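Local atomic coordinates of putrescine aminotransferase (PDB entry 6GWI), a protein that probably catalyses pyridoxal-5'-phosphate-dependent transfer of amino groups, with putrescine a likely amino donor, as a class-III aminotransferase. Residues V39-S44 and L61-R66; P365-A370 and R441-T446; L373-A378 and L425-E430. All blocks are in the same frame, centred on the assembly; numbering follows the deposited sequence.

Contact 1. Residues V39-S44 and L61-R66; sequences VYIHDS and LGYGRR
Ile41 and Tyr63 join the middle strand of a three-stranded antiparallel sheet (residues 31-37, 40-43 and 48-50) to the loop that leads into helix 66-78. The first shell is small and apolar: Ile41 CG2 lies 3.9 Å from Tyr63 CE2, and the same methyl is 4.0 Å from Tyr63 OH. It therefore rests against the phenol end of the ring, with the two side chains at an oblique angle. On Ile41, CG1 is wedged between the backbone N and the carbonyl carbon (chi1 61°). This leaves CG2 beside the N as the branch that meets the ring. Nearer the root of the tyrosine, the backbone of the strand closes the contact, since Tyr40 O stands 4.2 Å from Tyr63 CD2. No hydrogen bond links the two segments, and the three touching residues are buried, so the contact rests on van der Waals packing.

Tyr63 CG sits beside its own backbone N (chi1 -55°), and its CA-CB bond aims the ring at the strand. The far end is held by a hydrogen bond between Tyr63 OH and Asp51 OD2, while Asp51 is itself tied to Val39 through the backbone, which probably helps hold the hydroxyl beside the sheet. On the loop itself, the hydroxyl of Tyr291 bonds to both Gly62 O and Arg65 N, setting the loop just before the helix, where Arg65 is the N-cap residue. The second subunit completes the surroundings, with Tyr82 of that subunit packing on Ile41 and its Tyr81 on Tyr63.

Gly62 has a positive phi of 72°, and a side chain there would point toward Val39, just ahead of the strand; Gly62 CA is 5.5 Å from Val39 CG1.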
loop_
_atom_site.group_PDB
_atom_site.type_symbol
_atom_site.label_atom_id
_atom_site.label_comp_id
_atom_site.label_asym_id
_atom_site.label_seq_id
_atom_site.Cartn_x
_atom_site.Cartn_y
_atom_site.Cartn_z
ATOM N N VAL B 39 -3.931 -14.900 22.616
ATOM C CA VAL B 39 -4.983 -13.982 22.199
ATOM C C VAL B 39 -4.975 -12.699 23.038
ATOM O O VAL B 39 -5.958 -11.958 23.040
ATOM C CB VAL B 39 -6.364 -14.657 22.234
ATOM C CG1 VAL B 39 -6.376 -15.890 21.345
ATOM C CG2 VAL B 39 -6.748 -15.029 23.667
ATOM N N TYR B 40 -3.878 -12.423 23.748
ATOM C CA TYR B 40 -3.815 -11.320 24.700
ATOM C C TYR B 40 -2.765 -10.296 24.294
ATOM O O TYR B 40 -1.668 -10.656 23.856
ATOM C CB TYR B 40 -3.491 -11.834 26.113
ATOM C CG TYR B 40 -4.563 -12.718 26.696
ATOM C CD1 TYR B 40 -5.632 -12.170 27.389
ATOM C CD2 TYR B 40 -4.514 -14.098 26.549
ATOM C CE1 TYR B 40 -6.621 -12.968 27.921
ATOM C CE2 TYR B 40 -5.500 -14.905 27.077
ATOM C CZ TYR B 40 -6.552 -14.333 27.763
ATOM O OH TYR B 40 -7.544 -15.122 28.296
ATOM N N ILE B 41 -3.104 -9.021 24.477
ATOM C CA ILE B 41 -2.170 -7.920 24.297
ATOM C C ILE B 41 -1.886 -7.302 25.658
ATOM O O ILE B 41 -2.656 -7.448 26.614
ATOM C CB ILE B 41 -2.701 -6.848 23.322
ATOM C CG1 ILE B 41 -3.995 -6.231 23.864
ATOM C CG2 ILE B 41 -2.912 -7.458 21.950
ATOM C CD1 ILE B 41 -4.531 -5.085 23.038
ATOM N N HIS B 42 -0.774 -6.577 25.734
ATOM C CA HIS B 42 -0.353 -5.909 26.956
ATOM C C HIS B 42 0.009 -4.467 26.640
ATOM O O HIS B 42 0.573 -4.181 25.580
ATOM C CB HIS B 42 0.847 -6.619 27.585
ATOM C CG HIS B 42 0.572 -8.036 27.983
ATOM N ND1 HIS B 42 0.507 -9.068 27.070
ATOM C CD2 HIS B 42 0.352 -8.593 29.197
ATOM C CE1 HIS B 42 0.258 -10.198 27.705
ATOM N NE2 HIS B 42 0.159 -9.939 28.996
ATOM N N ASP B 43 -0.320 -3.558 27.556
ATOM C CA ASP B 43 -0.026 -2.144 27.370
ATOM C C ASP B 43 1.058 -1.693 28.344
ATOM O O ASP B 43 1.462 -2.423 29.255
ATOM C CB ASP B 43 -1.297 -1.292 27.521
ATOM C CG ASP B 43 -1.856 -1.281 28.936
ATOM O OD1 ASP B 43 -1.139 -1.649 29.893
ATOM O OD2 ASP B 43 -3.030 -0.885 29.092
ATOM N N SER B 44 1.534 -0.464 28.130
ATOM C CA SER B 44 2.672 0.052 28.882
ATOM C C SER B 44 2.375 0.228 30.366
ATOM O O SER B 44 3.313 0.367 31.157
ATOM C CB SER B 44 3.121 1.388 28.287
ATOM O OG SER B 44 2.086 2.350 28.381
ATOM N N LEU B 61 -3.660 -16.626 13.489
ATOM C CA LEU B 61 -2.938 -17.621 14.274
ATOM C C LEU B 61 -2.505 -17.101 15.643
ATOM O O LEU B 61 -1.723 -17.775 16.324
ATOM C CB LEU B 61 -1.717 -18.120 13.503
ATOM C CG LEU B 61 -2.013 -18.985 12.277
ATOM C CD1 LEU B 61 -0.706 -19.459 11.658
ATOM C CD2 LEU B 61 -2.910 -20.175 12.615
ATOM N N GLY B 62 -2.992 -15.938 16.060
ATOM C CA GLY B 62 -2.657 -15.405 17.363
ATOM C C GLY B 62 -1.231 -14.910 17.447
ATOM O O GLY B 62 -0.452 -15.061 16.501
ATOM N N TYR B 63 -0.880 -14.306 18.574
ATOM C CA TYR B 63 0.459 -13.777 18.763
ATOM C C TYR B 63 1.376 -14.868 19.306
ATOM O O TYR B 63 0.939 -15.782 20.012
ATOM C CB TYR B 63 0.427 -12.579 19.716
ATOM C CG TYR B 63 -0.525 -11.474 19.288
ATOM C CD1 TYR B 63 -0.117 -10.473 18.414
ATOM C CD2 TYR B 63 -1.831 -11.429 19.766
ATOM C CE1 TYR B 63 -0.981 -9.463 18.024
ATOM C CE2 TYR B 63 -2.702 -10.422 19.379
ATOM C CZ TYR B 63 -2.270 -9.443 18.509
ATOM O OH TYR B 63 -3.129 -8.439 18.122
ATOM N N GLY B 64 2.661 -14.750 18.985
ATOM C CA GLY B 64 3.661 -15.663 19.499
ATOM C C GLY B 64 3.890 -16.927 18.701
ATOM O O GLY B 64 4.420 -17.896 19.255
ATOM N N ARG B 65 3.532 -16.954 17.418
ATOM C CA ARG B 65 3.766 -18.138 16.588
ATOM C C ARG B 65 5.231 -18.159 16.168
ATOM O O ARG B 65 5.646 -17.426 15.266
ATOM C CB ARG B 65 2.848 -18.160 15.372
ATOM C CG ARG B 65 1.379 -18.435 15.669
ATOM C CD ARG B 65 1.175 -19.763 16.417
ATOM N NE ARG B 65 1.770 -20.913 15.730
ATOM C CZ ARG B 65 1.095 -21.963 15.254
ATOM N NH1 ARG B 65 -0.224 -22.045 15.374
ATOM N NH2 ARG B 65 1.751 -22.946 14.653
ATOM N N ARG B 66 6.014 -19.020 16.820
ATOM C CA ARG B 66 7.445 -19.088 16.548
ATOM C C ARG B 66 7.721 -19.369 15.075
ATOM O O ARG B 66 8.681 -18.836 14.506
ATOM C CB ARG B 66 8.090 -20.163 17.426
ATOM C CG ARG B 66 9.482 -19.798 17.940
ATOM C CD ARG B 66 10.486 -20.929 17.744
ATOM N NE ARG B 66 10.905 -21.550 19.000
ATOM C CZ ARG B 66 11.505 -22.735 19.082
ATOM N NH1 ARG B 66 11.855 -23.223 20.264
ATOM N NH2 ARG B 66 11.748 -23.438 17.982
#

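Contact 2. Residues P365-A370 and R441-T446; sequences PIVGEA and RALDET
Ile366 and Val367 pack against Leu443 and Thr446 where helix 429-450 lies against the start of strand 367-373, an edge strand of a four-stranded antiparallel sheet, with Ile366 just ahead of it. This helix-on-sheet packing is consistent with the C-terminal small domain of a fold-type I PLP enzyme. The tight part is entirely buried and centres on Ile366 CD1. With CD1 anti to CA (chi2 163°), the side chain is extended, and Ile366 CD1 reaches the helix backbone 3.8 Å from Leu443 O. Ile366 CD1 also lies 4.0 Å from Thr446 CG2. The leucine forks between two partners: Leu443 CD2 is 4.1 Å from Ile366 CD1, and Leu443 CD1 meets Val367 CG2 at 3.8 Å, the latter side chains crossing at about a right angle.

Thr446 OG1 donates to Ala442 O at 2.7 Å from above the carbonyl plane, while Thr446 N approaches from the opposite face. Replacing Thr446 by an alanine removes CG2 and OG1, and is likely to open a gap beside Ile366 CD1 and cost Ala442 O one of its two donors.

The open side is looser: Arg441 is exposed, and Glu445, partly so, bonds through OE1 to Asn408. Further along the strand, Gly368 and Glu369 both face Glu380 in a classic beta bulge. At the margin of the contact, Asp444 OD1 is hydrogen-bonded to His364 NE2.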
loop_
_atom_site.group_PDB
_atom_site.type_symbol
_atom_site.label_atom_id
_atom_site.label_comp_id
_atom_site.label_asym_id
_atom_site.label_seq_id
_atom_site.Cartn_x
_atom_site.Cartn_y
_atom_site.Cartn_z
ATOM N N PRO B 365 -30.504 -6.918 29.194
ATOM C CA PRO B 365 -31.448 -5.794 29.084
ATOM C C PRO B 365 -31.250 -4.885 27.876
ATOM O O PRO B 365 -32.231 -4.279 27.429
ATOM C CB PRO B 365 -31.224 -5.028 30.400
ATOM C CG PRO B 365 -30.625 -6.025 31.359
ATOM C CD PRO B 365 -30.204 -7.250 30.599
ATOM N N ILE B 366 -30.039 -4.764 27.318
ATOM C CA ILE B 366 -29.805 -3.810 26.240
ATOM C C ILE B 366 -29.323 -4.472 24.951
ATOM O O ILE B 366 -28.862 -3.779 24.045
ATOM C CB ILE B 366 -28.821 -2.697 26.665
ATOM C CG1 ILE B 366 -27.466 -3.282 27.080
ATOM C CG2 ILE B 366 -29.422 -1.841 27.774
ATOM C CD1 ILE B 366 -26.340 -2.252 27.106
ATOM N N VAL B 367 -29.440 -5.788 24.830
ATOM C CA VAL B 367 -29.041 -6.485 23.611
ATOM C C VAL B 367 -30.300 -6.764 22.799
ATOM O O VAL B 367 -31.126 -7.597 23.184
ATOM C CB VAL B 367 -28.276 -7.779 23.921
ATOM C CG1 VAL B 367 -27.936 -8.521 22.634
ATOM C CG2 VAL B 367 -27.007 -7.463 24.700
ATOM N N GLY B 368 -30.431 -6.091 21.656
ATOM C CA GLY B 368 -31.572 -6.286 20.785
ATOM C C GLY B 368 -31.379 -7.385 19.761
ATOM O O GLY B 368 -32.355 -7.928 19.233
ATOM N N GLU B 369 -30.124 -7.720 19.468
ATOM C CA GLU B 369 -29.818 -8.805 18.547
ATOM C C GLU B 369 -28.388 -9.267 18.793
ATOM O O GLU B 369 -27.513 -8.454 19.101
ATOM C CB GLU B 369 -29.989 -8.375 17.086
ATOM C CG GLU B 369 -29.851 -9.522 16.093
ATOM C CD GLU B 369 -29.817 -9.054 14.654
ATOM O OE1 GLU B 369 -28.733 -8.647 14.189
ATOM O OE2 GLU B 369 -30.874 -9.089 13.990
ATOM N N ALA B 370 -28.167 -10.573 18.660
ATOM C CA ALA B 370 -26.834 -11.160 18.674
ATOM C C ALA B 370 -26.693 -12.050 17.449
ATOM O O ALA B 370 -27.565 -12.883 17.183
ATOM C CB ALA B 370 -26.587 -11.970 19.951
ATOM N N ARG B 441 -20.265 -8.227 31.535
ATOM C CA ARG B 441 -19.924 -7.273 32.585
ATOM C C ARG B 441 -19.946 -5.846 32.053
ATOM O O ARG B 441 -20.492 -4.943 32.697
ATOM C CB ARG B 441 -18.550 -7.620 33.163
ATOM C CG ARG B 441 -18.177 -6.867 34.428
ATOM C CD ARG B 441 -16.944 -7.487 35.078
ATOM N NE ARG B 441 -17.123 -8.917 35.326
ATOM C CZ ARG B 441 -16.131 -9.785 35.501
ATOM N NH1 ARG B 441 -14.867 -9.381 35.452
ATOM N NH2 ARG B 441 -16.404 -11.064 35.717
ATOM N N ALA B 442 -19.374 -5.626 30.866
ATOM C CA ALA B 442 -19.393 -4.296 30.267
ATOM C C ALA B 442 -20.808 -3.895 29.870
ATOM O O ALA B 442 -21.190 -2.727 30.007
ATOM C CB ALA B 442 -18.464 -4.255 29.054
ATOM N N LEU B 443 -21.600 -4.847 29.374
ATOM C CA LEU B 443 -22.988 -4.546 29.046
ATOM C C LEU B 443 -23.765 -4.162 30.298
ATOM O O LEU B 443 -24.543 -3.200 30.286
ATOM C CB LEU B 443 -23.637 -5.740 28.353
ATOM C CG LEU B 443 -23.161 -6.071 26.939
ATOM C CD1 LEU B 443 -23.686 -7.441 26.539
ATOM C CD2 LEU B 443 -23.611 -5.015 25.947
ATOM N N ASP B 444 -23.568 -4.904 31.391
ATOM C CA ASP B 444 -24.187 -4.539 32.660
ATOM C C ASP B 444 -23.837 -3.106 33.043
ATOM O O ASP B 444 -24.716 -2.306 33.382
ATOM C CB ASP B 444 -23.740 -5.500 33.765
ATOM C CG ASP B 444 -24.254 -6.910 33.562
ATOM O OD1 ASP B 444 -25.191 -7.101 32.761
ATOM O OD2 ASP B 444 -23.721 -7.830 34.217
ATOM N N GLU B 445 -22.544 -2.766 33.004
ATOM C CA GLU B 445 -22.117 -1.430 33.405
ATOM C C GLU B 445 -22.597 -0.371 32.421
ATOM O O GLU B 445 -22.882 0.762 32.825
ATOM C CB GLU B 445 -20.592 -1.384 33.548
ATOM C CG GLU B 445 -20.066 -2.197 34.731
ATOM C CD GLU B 445 -18.598 -2.578 34.604
ATOM O OE1 GLU B 445 -17.980 -2.286 33.558
ATOM O OE2 GLU B 445 -18.058 -3.168 35.565
ATOM N N THR B 446 -22.696 -0.717 31.134
ATOM C CA THR B 446 -23.241 0.217 30.154
ATOM C C THR B 446 -24.708 0.514 30.442
ATOM O O THR B 446 -25.126 1.676 30.474
ATOM C CB THR B 446 -23.086 -0.350 28.741
ATOM O OG1 THR B 446 -21.701 -0.591 28.466
ATOM C CG2 THR B 446 -23.651 0.618 27.706
#

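Contact 3. Residues L373-A378 and L425-E430; sequences LGLMGA and LVIRRE
Leu375 reaches from the turn between strands 367-373 and 376-381 to Leu425 and Ile427, in the loop that runs into helix 429-450. Its side chain can be followed outward. Leu375 CB, whose bond from CA points at the loop, already lies 4.1 Å from Leu425 CD2. CG then stands beside the backbone N and anti to the carbonyl carbon (chi1 -71°), and serves mainly as the branch point. From it CD1 continues anti to CA (chi2 173°), so this methyl is the far end of the chain and carries most of the contact. Leu375 CD1 is 3.7 Å from Leu425 CA. The same Leu375 CD1 lies 3.8 Å from Leu425 CD2. Beyond them, Leu375 CD1 meets Ile427 CG2 at 4.2 Å. CD1 thus meets backbone and side chain of one residue together with a branch of another.

Leu425 does not aim its CA-CB bond straight at the turn; its end nevertheless comes nearer, and CD2 touches both CB and CD1 of Leu375. The two leucines meet at a slant, and no hydrogen bond crosses between the segments. Helix 342-359 adds to the apolar surroundings, with Val346 and Leu354 on Leu375 and Val342 on Leu425. The polar backbone of Leu375 is also satisfied, as its O accepts from Arg264 NH1.

The turn itself is held by paired bonds, Leu373 N to Met376 O at 2.8 Å and Met376 N to Leu373 O at 3.0 Å, with Gly374 at a positive phi. This geometry is that of a two-residue beta hairpin, here with its tip leucine buried against the approach to the C-terminal helix.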
loop_
_atom_site.group_PDB
_atom_site.type_symbol
_atom_site.label_atom_id
_atom_site.label_comp_id
_atom_site.label_asym_id
_atom_site.label_seq_id
_atom_site.Cartn_x
_atom_site.Cartn_y
_atom_site.Cartn_z
ATOM N N LEU B 373 -21.047 -15.610 12.775
ATOM C CA LEU B 373 -20.770 -16.565 11.710
ATOM C C LEU B 373 -19.281 -16.858 11.773
ATOM O O LEU B 373 -18.469 -15.927 11.742
ATOM C CB LEU B 373 -21.167 -16.014 10.340
ATOM C CG LEU B 373 -20.856 -16.905 9.134
ATOM C CD1 LEU B 373 -21.519 -18.271 9.270
ATOM C CD2 LEU B 373 -21.285 -16.231 7.841
ATOM N N GLY B 374 -18.922 -18.134 11.858
ATOM C CA GLY B 374 -17.535 -18.457 12.142
ATOM C C GLY B 374 -17.106 -17.759 13.415
ATOM O O GLY B 374 -17.767 -17.861 14.454
ATOM N N LEU B 375 -15.989 -17.038 13.357
ATOM C CA LEU B 375 -15.515 -16.244 14.488
ATOM C C LEU B 375 -15.626 -14.745 14.206
ATOM O O LEU B 375 -14.731 -13.963 14.531
ATOM C CB LEU B 375 -14.085 -16.632 14.857
ATOM C CG LEU B 375 -13.960 -18.013 15.516
ATOM C CD1 LEU B 375 -12.502 -18.404 15.698
ATOM C CD2 LEU B 375 -14.693 -18.075 16.859
ATOM N N MET B 376 -16.742 -14.337 13.607
ATOM C CA MET B 376 -17.155 -12.942 13.534
ATOM C C MET B 376 -18.502 -12.838 14.232
ATOM O O MET B 376 -19.403 -13.638 13.959
ATOM C CB MET B 376 -17.270 -12.453 12.088
ATOM C CG MET B 376 -17.625 -10.970 11.953
ATOM S SD MET B 376 -17.925 -10.430 10.251
ATOM C CE MET B 376 -16.401 -10.916 9.446
ATOM N N GLY B 377 -18.645 -11.861 15.123
ATOM C CA GLY B 377 -19.875 -11.705 15.868
ATOM C C GLY B 377 -20.197 -10.241 16.084
ATOM O O GLY B 377 -19.328 -9.370 16.007
ATOM N N ALA B 378 -21.475 -9.986 16.353
ATOM C CA ALA B 378 -21.938 -8.629 16.595
ATOM C C ALA B 378 -23.111 -8.639 17.563
ATOM O O ALA B 378 -23.876 -9.605 17.631
ATOM C CB ALA B 378 -22.347 -7.938 15.288
ATOM N N LEU B 425 -8.255 -16.964 15.239
ATOM C CA LEU B 425 -8.901 -18.232 14.926
ATOM C C LEU B 425 -8.393 -19.374 15.793
ATOM O O LEU B 425 -8.992 -20.454 15.773
ATOM C CB LEU B 425 -8.696 -18.562 13.449
ATOM C CG LEU B 425 -9.116 -17.461 12.471
ATOM C CD1 LEU B 425 -9.097 -17.998 11.051
ATOM C CD2 LEU B 425 -10.491 -16.876 12.804
ATOM N N VAL B 426 -7.320 -19.159 16.554
ATOM C CA VAL B 426 -6.797 -20.165 17.468
ATOM C C VAL B 426 -7.260 -19.922 18.900
ATOM O O VAL B 426 -6.703 -20.503 19.837
ATOM C CB VAL B 426 -5.262 -20.232 17.397
ATOM C CG1 VAL B 426 -4.815 -20.575 15.983
ATOM C CG2 VAL B 426 -4.639 -18.921 17.866
ATOM N N ILE B 427 -8.266 -19.064 19.093
ATOM C CA ILE B 427 -8.763 -18.797 20.435
ATOM C C ILE B 427 -9.267 -20.095 21.046
ATOM O O ILE B 427 -9.888 -20.926 20.370
ATOM C CB ILE B 427 -9.863 -17.722 20.393
ATOM C CG1 ILE B 427 -10.242 -17.291 21.814
ATOM C CG2 ILE B 427 -11.095 -18.239 19.652
ATOM C CD1 ILE B 427 -11.176 -16.085 21.872
ATOM N N ARG B 428 -9.006 -20.273 22.334
ATOM C CA ARG B 428 -9.446 -21.473 23.023
ATOM C C ARG B 428 -10.866 -21.282 23.544
ATOM O O ARG B 428 -11.361 -20.162 23.683
ATOM C CB ARG B 428 -8.516 -21.805 24.192
ATOM C CG ARG B 428 -7.196 -22.450 23.805
ATOM C CD ARG B 428 -6.384 -22.783 25.048
ATOM N NE ARG B 428 -5.684 -24.060 24.934
ATOM C CZ ARG B 428 -6.271 -25.249 25.038
ATOM N NH1 ARG B 428 -7.578 -25.334 25.248
ATOM N NH2 ARG B 428 -5.551 -26.357 24.924
ATOM N N ARG B 429 -11.527 -22.407 23.817
ATOM C CA ARG B 429 -12.901 -22.357 24.302
ATOM C C ARG B 429 -12.985 -21.634 25.639
ATOM O O ARG B 429 -13.918 -20.856 25.874
ATOM C CB ARG B 429 -13.465 -23.769 24.407
ATOM C CG ARG B 429 -13.913 -24.325 23.074
ATOM C CD ARG B 429 -14.446 -25.727 23.232
ATOM N NE ARG B 429 -15.142 -26.180 22.035
ATOM C CZ ARG B 429 -16.000 -27.191 22.015
ATOM N NH1 ARG B 429 -16.261 -27.861 23.130
ATOM N NH2 ARG B 429 -16.595 -27.533 20.881
ATOM N N GLU B 430 -12.032 -21.894 26.540
ATOM C CA GLU B 430 -12.010 -21.169 27.803
ATOM C C GLU B 430 -11.806 -19.676 27.572
ATOM O O GLU B 430 -12.335 -18.852 28.327
ATOM C CB GLU B 430 -10.914 -21.725 28.717
ATOM C CG GLU B 430 -9.577 -22.024 28.033
ATOM C CD GLU B 430 -9.443 -23.476 27.593
ATOM O OE1 GLU B 430 -10.271 -23.937 26.777
ATOM O OE2 GLU B 430 -8.512 -24.158 28.072
#

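Overall arrangement
Following the chain from the N terminus, contact 1 comes first and closes a short loop, from the 40-43 strand to the approach to helix 66-78, complete before the others open. Contact 2 opens at 365-370 and closes only at 441-446; contact 3, from 373-378 to 425-430, is nested inside that loop. Contact 2 packs the body of helix 429-450 beside the edge strand of an antiparallel sheet, and contact 3 packs the loop leading into that helix on the hairpin turn, with centres 19 Å apart. Contact 1 touches contact 3 through Val426 and Ile427, linking the N-terminal sheet to the C-terminal region, while contacts 1 and 2 stay about 12 Å apart at their nearest atoms.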